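Local coordinates for coat protein (Sulfolobus turreted icosahedral virus, PDB 2BBD) that serves as the major capsid protein of an archaeal virus, probably building its icosahedral shell from a double jelly-roll fold shared with bacterial and eukaryotic viruses, at residues 35-40 with 148-153; 95-100 with 111-116; 207-212 with 309-314; 216-221 with 303-308; 282-287 with 315-320. All blocks are in the same frame, centred on the assembly; numbering follows the deposited sequence.

Contact 1: 35-40 with 148-153; sequences VQLIGS and ASFYIT
A first torsion of 175° sends CG of Leu37 across from the main-chain nitrogen, CG of Phe150 turns beside its own N (chi1 -70°), and the two side chains lean together across a non-hydrogen-bonded antiparallel pair. Methyl CD1 of Leu37 settles over the centre of the Phe150 ring, 3.7 Å from the centroid, in a CH-pi contact. Val35 CG1 reaches Phe150 CD2, and its other methyl lies beside CD1 of Ile152, so Val35, Leu37, Phe150 and Ile152 give this face an apolar cluster. The other face is mixed. CB of Ile38 meets CE1 of Tyr151 at 3.9 Å, the two side chains at about a right angle. One water donates to Tyr151 O and binds Thr153 OG1, itself bonded to Thr7 OG1 of strand 2-13; a second donates to Ile38 O and binds Tyr151 OH. Gln36 exchanges two backbone bonds with Tyr151, and Ile38 two with Ser149, Ile38 N lying 3.0 Å from Ser149 O. At Gly39 the chain turns a corner, its CA 3.5 Å from Ala148 CB. Strand 29-43 lies between 145-158 and 108-123 (Val35 bonds to Trp116) in a five-stranded antiparallel sheet, with Leu133 and Ile135 of strand 131-137 against Val35 and Phe150.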
# COMPACT_ATOMS: atom_id res chain seq x y z
N VAL A 35 5.89 10.24 3.67
CA VAL A 35 5.22 10.63 4.90
C VAL A 35 6.01 10.03 6.07
O VAL A 35 6.30 8.83 6.08
CB VAL A 35 3.77 10.08 4.96
CG1 VAL A 35 3.14 10.42 6.30
CG2 VAL A 35 2.92 10.68 3.83
N GLN A 36 6.37 10.87 7.04
CA GLN A 36 7.07 10.40 8.23
C GLN A 36 6.35 10.88 9.48
O GLN A 36 6.12 12.09 9.66
CB GLN A 36 8.52 10.90 8.26
CG GLN A 36 9.34 10.55 7.03
CD GLN A 36 10.70 11.23 7.03
OE1 GLN A 36 11.69 10.68 7.51
NE2 GLN A 36 10.75 12.45 6.50
N LEU A 37 5.96 9.93 10.33
CA LEU A 37 5.30 10.23 11.59
C LEU A 37 6.46 10.18 12.57
O LEU A 37 7.00 9.12 12.85
CB LEU A 37 4.24 9.17 11.92
CG LEU A 37 3.55 9.32 13.28
CD1 LEU A 37 2.83 10.65 13.34
CD2 LEU A 37 2.55 8.16 13.50
N ILE A 38 6.84 11.35 13.09
CA ILE A 38 7.99 11.45 13.98
C ILE A 38 7.67 12.18 15.28
O ILE A 38 7.04 13.24 15.27
CB ILE A 38 9.13 12.20 13.26
CG1 ILE A 38 9.43 11.52 11.92
CG2 ILE A 38 10.36 12.28 14.15
CD1 ILE A 38 10.38 12.28 11.02
N GLY A 39 8.12 11.60 16.39
CA GLY A 39 7.89 12.20 17.69
C GLY A 39 8.21 11.21 18.80
O GLY A 39 9.27 10.58 18.78
N SER A 40 7.30 11.06 19.75
CA SER A 40 7.52 10.14 20.85
C SER A 40 6.23 9.55 21.36
O SER A 40 5.14 10.02 21.03
CB SER A 40 8.22 10.84 22.01
OG SER A 40 7.33 11.73 22.66
N ALA A 148 3.62 13.49 18.47
CA ALA A 148 4.30 13.53 17.19
C ALA A 148 3.56 14.32 16.10
O ALA A 148 2.43 14.77 16.29
CB ALA A 148 4.55 12.09 16.71
N SER A 149 4.22 14.45 14.95
CA SER A 149 3.68 15.16 13.79
C SER A 149 4.08 14.45 12.50
O SER A 149 5.07 13.71 12.45
CB SER A 149 4.22 16.60 13.73
OG SER A 149 3.81 17.38 14.84
N PHE A 150 3.29 14.68 11.45
CA PHE A 150 3.56 14.12 10.14
C PHE A 150 4.35 15.11 9.32
O PHE A 150 3.97 16.29 9.23
CB PHE A 150 2.28 13.83 9.38
CG PHE A 150 1.48 12.69 9.94
CD1 PHE A 150 0.39 12.94 10.78
CD2 PHE A 150 1.78 11.37 9.60
CE1 PHE A 150 -0.39 11.88 11.26
CE2 PHE A 150 1.01 10.32 10.08
CZ PHE A 150 -0.08 10.57 10.91
N TYR A 151 5.45 14.63 8.74
CA TYR A 151 6.31 15.42 7.87
C TYR A 151 6.11 14.90 6.45
O TYR A 151 6.17 13.69 6.20
CB TYR A 151 7.77 15.28 8.29
CG TYR A 151 8.04 15.83 9.66
CD1 TYR A 151 7.58 15.16 10.79
CD2 TYR A 151 8.71 17.04 9.82
CE1 TYR A 151 7.78 15.69 12.06
CE2 TYR A 151 8.91 17.59 11.10
CZ TYR A 151 8.44 16.90 12.21
OH TYR A 151 8.62 17.42 13.46
N ILE A 152 5.86 15.82 5.52
CA ILE A 152 5.62 15.47 4.14
C ILE A 152 6.79 15.83 3.24
O ILE A 152 7.27 16.97 3.26
CB ILE A 152 4.37 16.19 3.61
CG1 ILE A 152 3.19 15.95 4.55
CG2 ILE A 152 4.08 15.76 2.18
CD1 ILE A 152 2.81 14.47 4.75
N THR A 153 7.27 14.87 2.46
CA THR A 153 8.39 15.13 1.56
C THR A 153 8.02 14.73 0.14
O THR A 153 7.56 13.63 -0.11
CB THR A 153 9.64 14.38 2.01
OG1 THR A 153 10.00 14.82 3.32
CG2 THR A 153 10.78 14.66 1.07
O HOH W 1 8.85 13.19 5.00
O HOH W 2 7.89 15.67 15.96

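Contact 2: 95-100 with 111-116; sequences PAYPAP and NLNVMW
Ala96 and Tyr97 pair antiparallel with Val114 and Asn113 through a classic beta bulge, in which Ala96 and Tyr97 together face Asn113. Tyr97 N donates to Asn113 O at 2.7 Å and Asn113 N returns the bond to Tyr97 O, both donors standing some 40° above the carbonyl planes, while Pro95 O is an added acceptor, reached by Met115 N at 3.0 Å in a more bent bond. The side chains of Tyr97 and Asn113 run alongside each other in the same direction, ring and amide planes only 20° apart, and Tyr97 CD1 lies 4.1 Å from Asn113 CB. Pro95 flanks the same amide, its CB 3.9 Å from Asn113 ND2. After Tyr97 the chain passes through a cis peptide bond into Pro98, whose CD packs on Leu112 CD1 at 3.9 Å; that methyl also touches Tyr97 O. The short strand 96-97 is an outermost strand of the five-stranded sheet within this chain. Beyond strand 108-123 comes strand 29-43, whose Ile41 meets Pro98 and whose Ile38 meets Asn113, and Tyr58 packs on Ala96 and Val114.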
# COMPACT_ATOMS: atom_id res chain seq x y z
N PRO A 95 12.00 2.66 8.20
CA PRO A 95 11.93 3.18 9.57
C PRO A 95 10.57 2.89 10.21
O PRO A 95 9.54 3.33 9.72
CB PRO A 95 12.18 4.67 9.39
CG PRO A 95 13.12 4.70 8.18
CD PRO A 95 12.45 3.69 7.26
N ALA A 96 10.59 2.15 11.31
CA ALA A 96 9.37 1.80 12.02
C ALA A 96 9.63 1.75 13.52
O ALA A 96 9.48 0.71 14.14
CB ALA A 96 8.83 0.44 11.53
N TYR A 97 10.01 2.87 14.10
CA TYR A 97 10.28 2.94 15.52
C TYR A 97 9.05 3.50 16.25
O TYR A 97 8.39 4.41 15.75
CB TYR A 97 11.49 3.83 15.79
CG TYR A 97 12.75 3.39 15.08
CD1 TYR A 97 13.01 3.78 13.76
CD2 TYR A 97 13.70 2.60 15.73
CE1 TYR A 97 14.19 3.39 13.11
CE2 TYR A 97 14.88 2.21 15.09
CZ TYR A 97 15.11 2.61 13.78
OH TYR A 97 16.27 2.21 13.15
N PRO A 98 8.72 2.92 17.41
CA PRO A 98 9.42 1.80 18.05
C PRO A 98 8.91 0.44 17.54
O PRO A 98 7.77 0.33 17.08
CB PRO A 98 9.11 2.00 19.53
CG PRO A 98 7.70 2.46 19.48
CD PRO A 98 7.72 3.48 18.34
N ALA A 99 9.75 -0.58 17.63
CA ALA A 99 9.37 -1.92 17.19
C ALA A 99 8.25 -2.43 18.08
O ALA A 99 8.16 -2.07 19.25
CB ALA A 99 10.58 -2.88 17.27
N PRO A 100 7.39 -3.30 17.53
CA PRO A 100 6.28 -3.87 18.28
C PRO A 100 6.83 -4.54 19.55
O PRO A 100 7.93 -5.06 19.54
CB PRO A 100 5.71 -4.91 17.32
CG PRO A 100 6.14 -4.43 15.97
CD PRO A 100 7.51 -3.92 16.20
N ASN A 111 11.20 6.80 21.37
CA ASN A 111 11.19 7.55 20.12
C ASN A 111 10.25 6.92 19.09
O ASN A 111 10.17 5.70 18.97
CB ASN A 111 12.60 7.62 19.52
CG ASN A 111 13.62 8.14 20.50
OD1 ASN A 111 13.39 9.15 21.17
ND2 ASN A 111 14.77 7.46 20.59
N LEU A 112 9.54 7.76 18.36
CA LEU A 112 8.62 7.31 17.33
C LEU A 112 9.09 7.83 15.96
O LEU A 112 9.37 9.03 15.80
CB LEU A 112 7.21 7.84 17.62
CG LEU A 112 6.10 7.67 16.57
CD1 LEU A 112 5.73 6.19 16.39
CD2 LEU A 112 4.90 8.46 17.04
N ASN A 113 9.20 6.92 14.99
CA ASN A 113 9.63 7.26 13.64
C ASN A 113 9.16 6.18 12.67
O ASN A 113 9.77 5.11 12.55
CB ASN A 113 11.16 7.41 13.57
CG ASN A 113 11.67 7.69 12.15
OD1 ASN A 113 10.89 8.03 11.26
ND2 ASN A 113 12.97 7.55 11.95
N VAL A 114 8.04 6.48 12.01
CA VAL A 114 7.41 5.58 11.06
C VAL A 114 7.36 6.25 9.68
O VAL A 114 7.01 7.42 9.55
CB VAL A 114 5.97 5.25 11.50
CG1 VAL A 114 5.38 4.14 10.63
CG2 VAL A 114 5.96 4.85 12.98
N MSE A 115 7.69 5.48 8.64
CA MSE A 115 7.69 6.01 7.29
C MSE A 115 6.83 5.23 6.31
O MSE A 115 6.69 4.01 6.41
CB MSE A 115 9.12 6.07 6.76
CG MSE A 115 9.24 6.81 5.44
SE MSE A 115 11.02 6.74 4.70
CE MSE A 115 11.83 8.19 5.70
N TRP A 116 6.25 5.97 5.36
CA TRP A 116 5.42 5.41 4.29
C TRP A 116 5.73 6.23 3.05
O TRP A 116 5.98 7.43 3.14
CB TRP A 116 3.94 5.58 4.55
CG TRP A 116 3.38 4.86 5.73
CD1 TRP A 116 2.78 3.63 5.73
CD2 TRP A 116 3.23 5.39 7.05
NE1 TRP A 116 2.25 3.37 6.96
CE2 TRP A 116 2.51 4.43 7.79
CE3 TRP A 116 3.62 6.58 7.67
CZ2 TRP A 116 2.16 4.63 9.13
CZ3 TRP A 116 3.28 6.77 9.01
CH2 TRP A 116 2.56 5.80 9.72

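Contact 3: 207-212 with 309-314; sequences PGQIYK and YVSYVL
An antiparallel strand pair in the eight-stranded mixed sheet carries this contact, where strand 210-219 starts beside the end of 303-313. Ile210 and Tyr312 form its hydrogen-bonded pair, with Ile210 N 2.8 Å from Tyr312 O, and Lys212 N to Val310 O continues the pairing at 3.0 Å. CG of Tyr312 lies between backbone N and carbonyl carbon (chi1 56°), which lays the ring across Ile210: CB of the isoleucine sits over the ring face, 3.9 Å from the centroid, and CG2 presses on CZ. On the other face of the sheet Ser311 OG donates to Gln209 OE1 at 2.8 Å, in the amide plane and on a lone pair. Both oxygens lie over one face of the Tyr211 ring, toward its rim. That ring points its edge at the face of Tyr309 in an offset edge-to-face pair, planes at 85°. The hydroxyls are held from outside: Tyr211 OH by Gln206 O, Tyr312 OH by Asp282. Strand 270-284 borders 210-219 on one side, and strand 182-193 adjoins 303-313 on the other.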
# COMPACT_ATOMS: atom_id res chain seq x y z
N PRO A 207 -11.57 -5.66 -13.36
CA PRO A 207 -10.86 -5.30 -14.58
C PRO A 207 -10.73 -3.77 -14.63
O PRO A 207 -11.23 -3.08 -13.75
CB PRO A 207 -11.78 -5.84 -15.67
CG PRO A 207 -13.13 -5.56 -15.09
CD PRO A 207 -12.97 -6.00 -13.64
N GLY A 208 -10.06 -3.26 -15.65
CA GLY A 208 -9.90 -1.82 -15.78
C GLY A 208 -8.57 -1.32 -15.25
O GLY A 208 -8.34 -0.11 -15.15
N GLN A 209 -7.69 -2.24 -14.88
CA GLN A 209 -6.38 -1.86 -14.37
C GLN A 209 -5.37 -2.96 -14.67
O GLN A 209 -5.74 -4.08 -15.04
CB GLN A 209 -6.45 -1.61 -12.85
CG GLN A 209 -6.88 -2.82 -12.04
CD GLN A 209 -7.09 -2.51 -10.55
OE1 GLN A 209 -6.20 -2.74 -9.73
NE2 GLN A 209 -8.26 -1.98 -10.21
N ILE A 210 -4.10 -2.63 -14.50
CA ILE A 210 -3.01 -3.56 -14.73
C ILE A 210 -2.43 -3.89 -13.35
O ILE A 210 -1.96 -2.99 -12.65
CB ILE A 210 -1.95 -2.92 -15.64
CG1 ILE A 210 -2.60 -2.54 -16.99
CG2 ILE A 210 -0.79 -3.87 -15.87
CD1 ILE A 210 -1.78 -1.62 -17.85
N TYR A 211 -2.48 -5.17 -12.97
CA TYR A 211 -1.98 -5.63 -11.67
C TYR A 211 -0.50 -5.97 -11.68
O TYR A 211 -0.03 -6.80 -12.45
CB TYR A 211 -2.77 -6.86 -11.22
CG TYR A 211 -4.21 -6.55 -10.89
CD1 TYR A 211 -4.64 -6.43 -9.56
CD2 TYR A 211 -5.16 -6.35 -11.90
CE1 TYR A 211 -5.96 -6.12 -9.25
CE2 TYR A 211 -6.48 -6.04 -11.60
CZ TYR A 211 -6.87 -5.92 -10.28
OH TYR A 211 -8.17 -5.58 -9.98
N LYS A 212 0.25 -5.31 -10.80
CA LYS A 212 1.67 -5.56 -10.71
C LYS A 212 1.93 -6.55 -9.58
O LYS A 212 2.54 -7.60 -9.78
CB LYS A 212 2.43 -4.25 -10.47
CG LYS A 212 3.93 -4.43 -10.34
CD LYS A 212 4.64 -3.09 -10.17
CE LYS A 212 6.12 -3.28 -9.93
NZ LYS A 212 6.81 -2.01 -9.56
N TYR A 309 -3.70 -4.07 -3.46
CA TYR A 309 -3.31 -4.17 -4.86
C TYR A 309 -2.43 -3.06 -5.39
O TYR A 309 -2.83 -1.89 -5.44
CB TYR A 309 -4.56 -4.23 -5.73
CG TYR A 309 -5.37 -5.49 -5.53
CD1 TYR A 309 -4.91 -6.71 -6.01
CD2 TYR A 309 -6.59 -5.45 -4.88
CE1 TYR A 309 -5.67 -7.85 -5.87
CE2 TYR A 309 -7.36 -6.58 -4.72
CZ TYR A 309 -6.89 -7.78 -5.22
OH TYR A 309 -7.66 -8.91 -5.09
N VAL A 310 -1.22 -3.41 -5.79
CA VAL A 310 -0.34 -2.42 -6.37
C VAL A 310 -0.57 -2.52 -7.87
O VAL A 310 0.03 -3.35 -8.55
CB VAL A 310 1.13 -2.69 -6.03
CG1 VAL A 310 2.00 -1.66 -6.71
CG2 VAL A 310 1.34 -2.64 -4.51
N SER A 311 -1.48 -1.69 -8.37
CA SER A 311 -1.83 -1.66 -9.79
C SER A 311 -1.68 -0.26 -10.40
O SER A 311 -1.43 0.71 -9.69
CB SER A 311 -3.29 -2.11 -9.97
OG SER A 311 -3.51 -3.42 -9.45
N TYR A 312 -1.82 -0.18 -11.72
CA TYR A 312 -1.74 1.09 -12.43
C TYR A 312 -2.67 1.07 -13.64
O TYR A 312 -3.12 0.01 -14.08
CB TYR A 312 -0.31 1.40 -12.88
CG TYR A 312 0.35 0.34 -13.73
CD1 TYR A 312 1.01 -0.74 -13.14
CD2 TYR A 312 0.33 0.43 -15.12
CE1 TYR A 312 1.63 -1.70 -13.91
CE2 TYR A 312 0.95 -0.54 -15.91
CZ TYR A 312 1.60 -1.60 -15.29
OH TYR A 312 2.20 -2.58 -16.05
N VAL A 313 -2.97 2.25 -14.17
CA VAL A 313 -3.86 2.39 -15.31
C VAL A 313 -3.26 3.37 -16.29
O VAL A 313 -2.62 4.35 -15.89
CB VAL A 313 -5.24 2.92 -14.87
CG1 VAL A 313 -6.10 3.21 -16.10
CG2 VAL A 313 -5.93 1.92 -13.97
N LEU A 314 -3.47 3.11 -17.57
CA LEU A 314 -3.00 4.00 -18.63
C LEU A 314 -4.22 4.78 -19.08
O LEU A 314 -5.13 4.22 -19.69
CB LEU A 314 -2.44 3.21 -19.81
CG LEU A 314 -1.36 2.18 -19.52
CD1 LEU A 314 -0.75 1.74 -20.85
CD2 LEU A 314 -0.28 2.76 -18.63

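Contact 4: 216-221 with 303-308; sequences VYVINS and DNVYSL
Two tyrosines of a hydrogen-bonded pair, Tyr217 and Tyr306, meet without stacking: their planes are only 22° apart, yet the rings are displaced so that little of one lies over the other, with centroids 5.2 Å apart. What lies over the Tyr217 face is instead CB of Tyr306, 3.5 Å from the centroid in a CH-pi contact. The first torsion of Tyr217 (chi1 58°) is consistent with this, placing CG between backbone N and carbonyl carbon and the ring across toward the partner strand. Tyr306 carries its ring onward to Ile219, whose CG1 meets it at the edge, 3.6 Å from CE2. Tyr217 OH is hydrogen-bonded to Glu187 OE1 of strand 182-193, which helps hold that end of the ring. On the other face of the sheet Val216 and Val305 meet, CG1 to CG1 at 3.9 Å. Between the backbones, Tyr217 and Tyr306 exchange two bonds, as do Ile219 and Asn304; Ile219 N to Asn304 O, at 2.9 Å, is almost straight. Beyond the last bridge a water accepts from Ser221 N and donates to Asp303 OD1, 3.0 Å away, linking the two segments. The valine face is packed by Tyr295 and Leu297 of strand 293-299, which belongs to a separate four-stranded sheet. Within the eight-stranded sheet, strand 182-193 flanks 303-308, bringing Phe191 and Pro189 against Tyr306, while strand 270-284 pairs with 216-221.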
# COMPACT_ATOMS: atom_id res chain seq x y z
N VAL A 216 -1.07 -9.69 0.51
CA VAL A 216 -2.16 -10.30 1.23
C VAL A 216 -1.75 -10.60 2.65
O VAL A 216 -0.68 -11.17 2.89
CB VAL A 216 -2.60 -11.64 0.59
CG1 VAL A 216 -3.76 -12.24 1.39
CG2 VAL A 216 -2.97 -11.44 -0.88
N TYR A 217 -2.59 -10.20 3.60
CA TYR A 217 -2.32 -10.51 4.99
C TYR A 217 -3.63 -10.90 5.64
O TYR A 217 -4.70 -10.44 5.23
CB TYR A 217 -1.63 -9.36 5.74
CG TYR A 217 -2.37 -8.05 5.76
CD1 TYR A 217 -2.31 -7.18 4.68
CD2 TYR A 217 -3.08 -7.65 6.89
CE1 TYR A 217 -2.92 -5.93 4.72
CE2 TYR A 217 -3.71 -6.40 6.94
CZ TYR A 217 -3.62 -5.54 5.85
OH TYR A 217 -4.22 -4.30 5.89
N VAL A 218 -3.55 -11.76 6.64
CA VAL A 218 -4.72 -12.28 7.32
C VAL A 218 -4.73 -12.00 8.82
O VAL A 218 -3.71 -12.11 9.49
CB VAL A 218 -4.82 -13.80 7.05
CG1 VAL A 218 -6.08 -14.35 7.63
CG2 VAL A 218 -4.77 -14.05 5.55
N ILE A 219 -5.90 -11.64 9.34
CA ILE A 219 -6.03 -11.33 10.75
C ILE A 219 -6.84 -12.38 11.51
O ILE A 219 -7.97 -12.70 11.14
CB ILE A 219 -6.71 -9.96 10.97
CG1 ILE A 219 -5.93 -8.84 10.27
CG2 ILE A 219 -6.84 -9.67 12.46
CD1 ILE A 219 -4.50 -8.66 10.76
N ASN A 220 -6.24 -12.89 12.58
CA ASN A 220 -6.87 -13.88 13.45
C ASN A 220 -7.41 -13.08 14.64
O ASN A 220 -6.71 -12.23 15.19
CB ASN A 220 -5.80 -14.90 13.89
CG ASN A 220 -6.32 -15.93 14.87
OD1 ASN A 220 -6.65 -15.62 16.02
ND2 ASN A 220 -6.38 -17.18 14.42
N SER A 221 -8.66 -13.35 15.03
CA SER A 221 -9.30 -12.62 16.14
C SER A 221 -8.59 -12.74 17.49
O SER A 221 -8.85 -11.95 18.39
CB SER A 221 -10.76 -13.06 16.30
OG SER A 221 -10.84 -14.36 16.87
N ASP A 303 -10.75 -16.19 9.36
CA ASP A 303 -10.15 -14.88 9.57
C ASP A 303 -10.66 -13.84 8.60
O ASP A 303 -11.43 -14.12 7.68
CB ASP A 303 -8.63 -14.92 9.41
CG ASP A 303 -7.96 -16.02 10.22
OD1 ASP A 303 -8.36 -16.24 11.38
OD2 ASP A 303 -7.02 -16.65 9.68
N ASN A 304 -10.19 -12.61 8.80
CA ASN A 304 -10.53 -11.53 7.91
C ASN A 304 -9.30 -11.36 7.03
O ASN A 304 -8.17 -11.40 7.52
CB ASN A 304 -10.86 -10.27 8.70
CG ASN A 304 -12.19 -10.39 9.44
OD1 ASN A 304 -13.12 -11.02 8.95
ND2 ASN A 304 -12.28 -9.78 10.61
N VAL A 305 -9.52 -11.22 5.73
CA VAL A 305 -8.45 -11.09 4.76
C VAL A 305 -8.33 -9.69 4.16
O VAL A 305 -9.33 -9.05 3.84
CB VAL A 305 -8.64 -12.10 3.61
CG1 VAL A 305 -7.44 -12.06 2.66
CG2 VAL A 305 -8.86 -13.52 4.18
N TYR A 306 -7.09 -9.25 3.99
CA TYR A 306 -6.83 -7.94 3.42
C TYR A 306 -5.92 -8.03 2.22
O TYR A 306 -4.84 -8.61 2.29
CB TYR A 306 -6.22 -7.03 4.48
CG TYR A 306 -7.19 -6.81 5.60
CD1 TYR A 306 -8.21 -5.87 5.48
CD2 TYR A 306 -7.14 -7.59 6.76
CE1 TYR A 306 -9.15 -5.71 6.48
CE2 TYR A 306 -8.07 -7.45 7.75
CZ TYR A 306 -9.08 -6.51 7.62
OH TYR A 306 -10.03 -6.39 8.61
N SER A 307 -6.38 -7.45 1.12
CA SER A 307 -5.62 -7.47 -0.12
C SER A 307 -5.29 -6.05 -0.59
O SER A 307 -6.18 -5.26 -0.93
CB SER A 307 -6.41 -8.20 -1.19
OG SER A 307 -5.74 -8.17 -2.43
N LEU A 308 -4.00 -5.73 -0.62
CA LEU A 308 -3.54 -4.42 -1.08
C LEU A 308 -2.98 -4.61 -2.48
O LEU A 308 -1.93 -5.23 -2.68
CB LEU A 308 -2.47 -3.87 -0.13
CG LEU A 308 -2.04 -2.41 -0.35
CD1 LEU A 308 -1.30 -1.91 0.88
CD2 LEU A 308 -1.16 -2.30 -1.58
O HOH W 3 -9.82 -15.61 13.91

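Contact 5: 282-287 with 315-320; sequences DLDLTH and PYYDQL
Tyr317 is gripped at its hydroxyl and over one face. Its OH donates to Asp284 OD2 at 2.5 Å, a short bond that uses the syn lone pair, with the carboxylate turned 78° from the ring plane. Methyl CG2 of Thr286 lies over the ring centre, 3.8 Å from the centroid. His287 runs alongside Tyr317, antiparallel to it, CD2 coming 3.5 Å from Tyr317 CE2, with the two rings oblique. Its NE2 donates to the syn lone pair of Asp318 OD2 at 2.9 Å, a His-carboxylate hydrogen bond that adds a second polar tie to the helix. The next shell sets the Asp284 carboxylate: OD1 accepts from Thr286 N, closing an Asx turn, and from Thr286 OG1 at 2.7 Å. One threonine therefore both orients the acceptor and covers the tyrosine. A first torsion of -175° extends the Tyr317 ring away from the helix backbone toward the loop. The contact joins the end of strand 270-284 to helix 317-321, with Ile210 of neighbouring strand 210-219 packed against Asp284 and Thr286.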
# COMPACT_ATOMS: atom_id res chain seq x y z
N ASP A 282 3.15 -7.94 -16.29
CA ASP A 282 2.11 -7.74 -15.29
C ASP A 282 0.78 -8.23 -15.83
O ASP A 282 0.60 -8.39 -17.03
CB ASP A 282 1.97 -6.26 -14.93
CG ASP A 282 3.26 -5.67 -14.39
OD1 ASP A 282 3.93 -6.34 -13.57
OD2 ASP A 282 3.59 -4.53 -14.77
N LEU A 283 -0.16 -8.46 -14.92
CA LEU A 283 -1.49 -8.93 -15.28
C LEU A 283 -2.34 -7.76 -15.76
O LEU A 283 -2.87 -6.99 -14.96
CB LEU A 283 -2.14 -9.60 -14.07
CG LEU A 283 -3.49 -10.27 -14.32
CD1 LEU A 283 -3.32 -11.33 -15.40
CD2 LEU A 283 -4.00 -10.89 -13.02
N ASP A 284 -2.48 -7.65 -17.08
CA ASP A 284 -3.25 -6.56 -17.67
C ASP A 284 -4.72 -6.90 -17.87
O ASP A 284 -5.09 -7.64 -18.78
CB ASP A 284 -2.63 -6.16 -19.01
CG ASP A 284 -3.42 -5.09 -19.74
OD1 ASP A 284 -4.44 -4.60 -19.20
OD2 ASP A 284 -3.02 -4.72 -20.87
N LEU A 285 -5.57 -6.34 -17.02
CA LEU A 285 -6.99 -6.59 -17.11
C LEU A 285 -7.76 -5.35 -17.55
O LEU A 285 -8.96 -5.23 -17.29
CB LEU A 285 -7.53 -7.07 -15.76
CG LEU A 285 -6.89 -8.33 -15.17
CD1 LEU A 285 -7.69 -8.75 -13.94
CD2 LEU A 285 -6.86 -9.47 -16.19
N THR A 286 -7.06 -4.43 -18.23
CA THR A 286 -7.68 -3.19 -18.69
C THR A 286 -9.02 -3.38 -19.39
O THR A 286 -9.98 -2.66 -19.10
CB THR A 286 -6.75 -2.41 -19.64
OG1 THR A 286 -5.49 -2.17 -18.99
CG2 THR A 286 -7.36 -1.07 -20.01
N HIS A 287 -9.11 -4.34 -20.30
CA HIS A 287 -10.36 -4.58 -21.01
C HIS A 287 -10.93 -5.97 -20.76
O HIS A 287 -11.79 -6.44 -21.51
CB HIS A 287 -10.16 -4.35 -22.51
CG HIS A 287 -9.89 -2.92 -22.88
ND1 HIS A 287 -10.79 -1.91 -22.62
CD2 HIS A 287 -8.83 -2.34 -23.50
CE1 HIS A 287 -10.29 -0.76 -23.07
NE2 HIS A 287 -9.11 -1.00 -23.60
N PRO A 315 -4.26 6.09 -18.79
CA PRO A 315 -5.41 6.90 -19.19
C PRO A 315 -5.66 6.93 -20.70
O PRO A 315 -6.78 7.16 -21.14
CB PRO A 315 -5.08 8.27 -18.60
CG PRO A 315 -3.59 8.30 -18.64
CD PRO A 315 -3.22 6.92 -18.17
N TYR A 316 -4.62 6.66 -21.48
CA TYR A 316 -4.72 6.66 -22.93
C TYR A 316 -4.30 5.29 -23.48
O TYR A 316 -3.68 5.20 -24.54
CB TYR A 316 -3.82 7.75 -23.52
CG TYR A 316 -4.11 9.11 -22.94
CD1 TYR A 316 -3.16 9.78 -22.16
CD2 TYR A 316 -5.36 9.72 -23.12
CE1 TYR A 316 -3.45 11.01 -21.57
CE2 TYR A 316 -5.65 10.94 -22.53
CZ TYR A 316 -4.70 11.58 -21.76
OH TYR A 316 -5.00 12.79 -21.17
N TYR A 317 -4.64 4.25 -22.73
CA TYR A 317 -4.33 2.86 -23.07
C TYR A 317 -4.50 2.57 -24.57
O TYR A 317 -3.55 2.20 -25.25
CB TYR A 317 -5.23 1.93 -22.27
CG TYR A 317 -4.91 0.46 -22.44
CD1 TYR A 317 -3.89 -0.14 -21.71
CD2 TYR A 317 -5.63 -0.33 -23.34
CE1 TYR A 317 -3.60 -1.49 -21.86
CE2 TYR A 317 -5.35 -1.69 -23.50
CZ TYR A 317 -4.33 -2.26 -22.76
OH TYR A 317 -4.04 -3.59 -22.90
N ASP A 318 -5.73 2.74 -25.05
CA ASP A 318 -6.07 2.49 -26.45
C ASP A 318 -5.12 3.18 -27.44
O ASP A 318 -4.48 2.51 -28.24
CB ASP A 318 -7.52 2.91 -26.70
CG ASP A 318 -8.50 2.04 -25.95
OD1 ASP A 318 -9.67 2.44 -25.80
OD2 ASP A 318 -8.10 0.94 -25.52
N GLN A 319 -5.04 4.50 -27.37
CA GLN A 319 -4.15 5.24 -28.26
C GLN A 319 -2.76 4.59 -28.33
O GLN A 319 -2.24 4.36 -29.42
CB GLN A 319 -4.01 6.70 -27.80
CG GLN A 319 -5.25 7.54 -28.00
CD GLN A 319 -4.98 9.03 -27.82
OE1 GLN A 319 -4.71 9.50 -26.72
NE2 GLN A 319 -5.04 9.78 -28.92
N LEU A 320 -2.18 4.30 -27.17
CA LEU A 320 -0.86 3.69 -27.12
C LEU A 320 -0.82 2.33 -27.81
O LEU A 320 0.22 1.91 -28.31
CB LEU A 320 -0.40 3.52 -25.67
CG LEU A 320 0.00 4.80 -24.92
CD1 LEU A 320 0.17 4.49 -23.45
CD2 LEU A 320 1.29 5.35 -25.50

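The five contacts illustrate how a chain built largely of strands is tied together sheet by sheet. Contacts 1 and 2 share one antiparallel sheet, their centres 10 Å apart; Leu37 N lies 2.8 Å from Val114 O, and contact 2 is nested in the loop that contact 1 closes. Contacts 3 and 4 join two parts of the same strand pair, 4 nested inside 3, centres 21 Å apart. Helix 317-321 follows strand 303-313, and the segments of contacts 3 and 5 alternate, centres about 9 Å apart, with Tyr211 N 2.7 Å from Leu283 O. Lys212 (contact 3) and Asn304 (contact 4) each have a side chain about 3 Å from a bound MPD, probably from the crystallisation liquor.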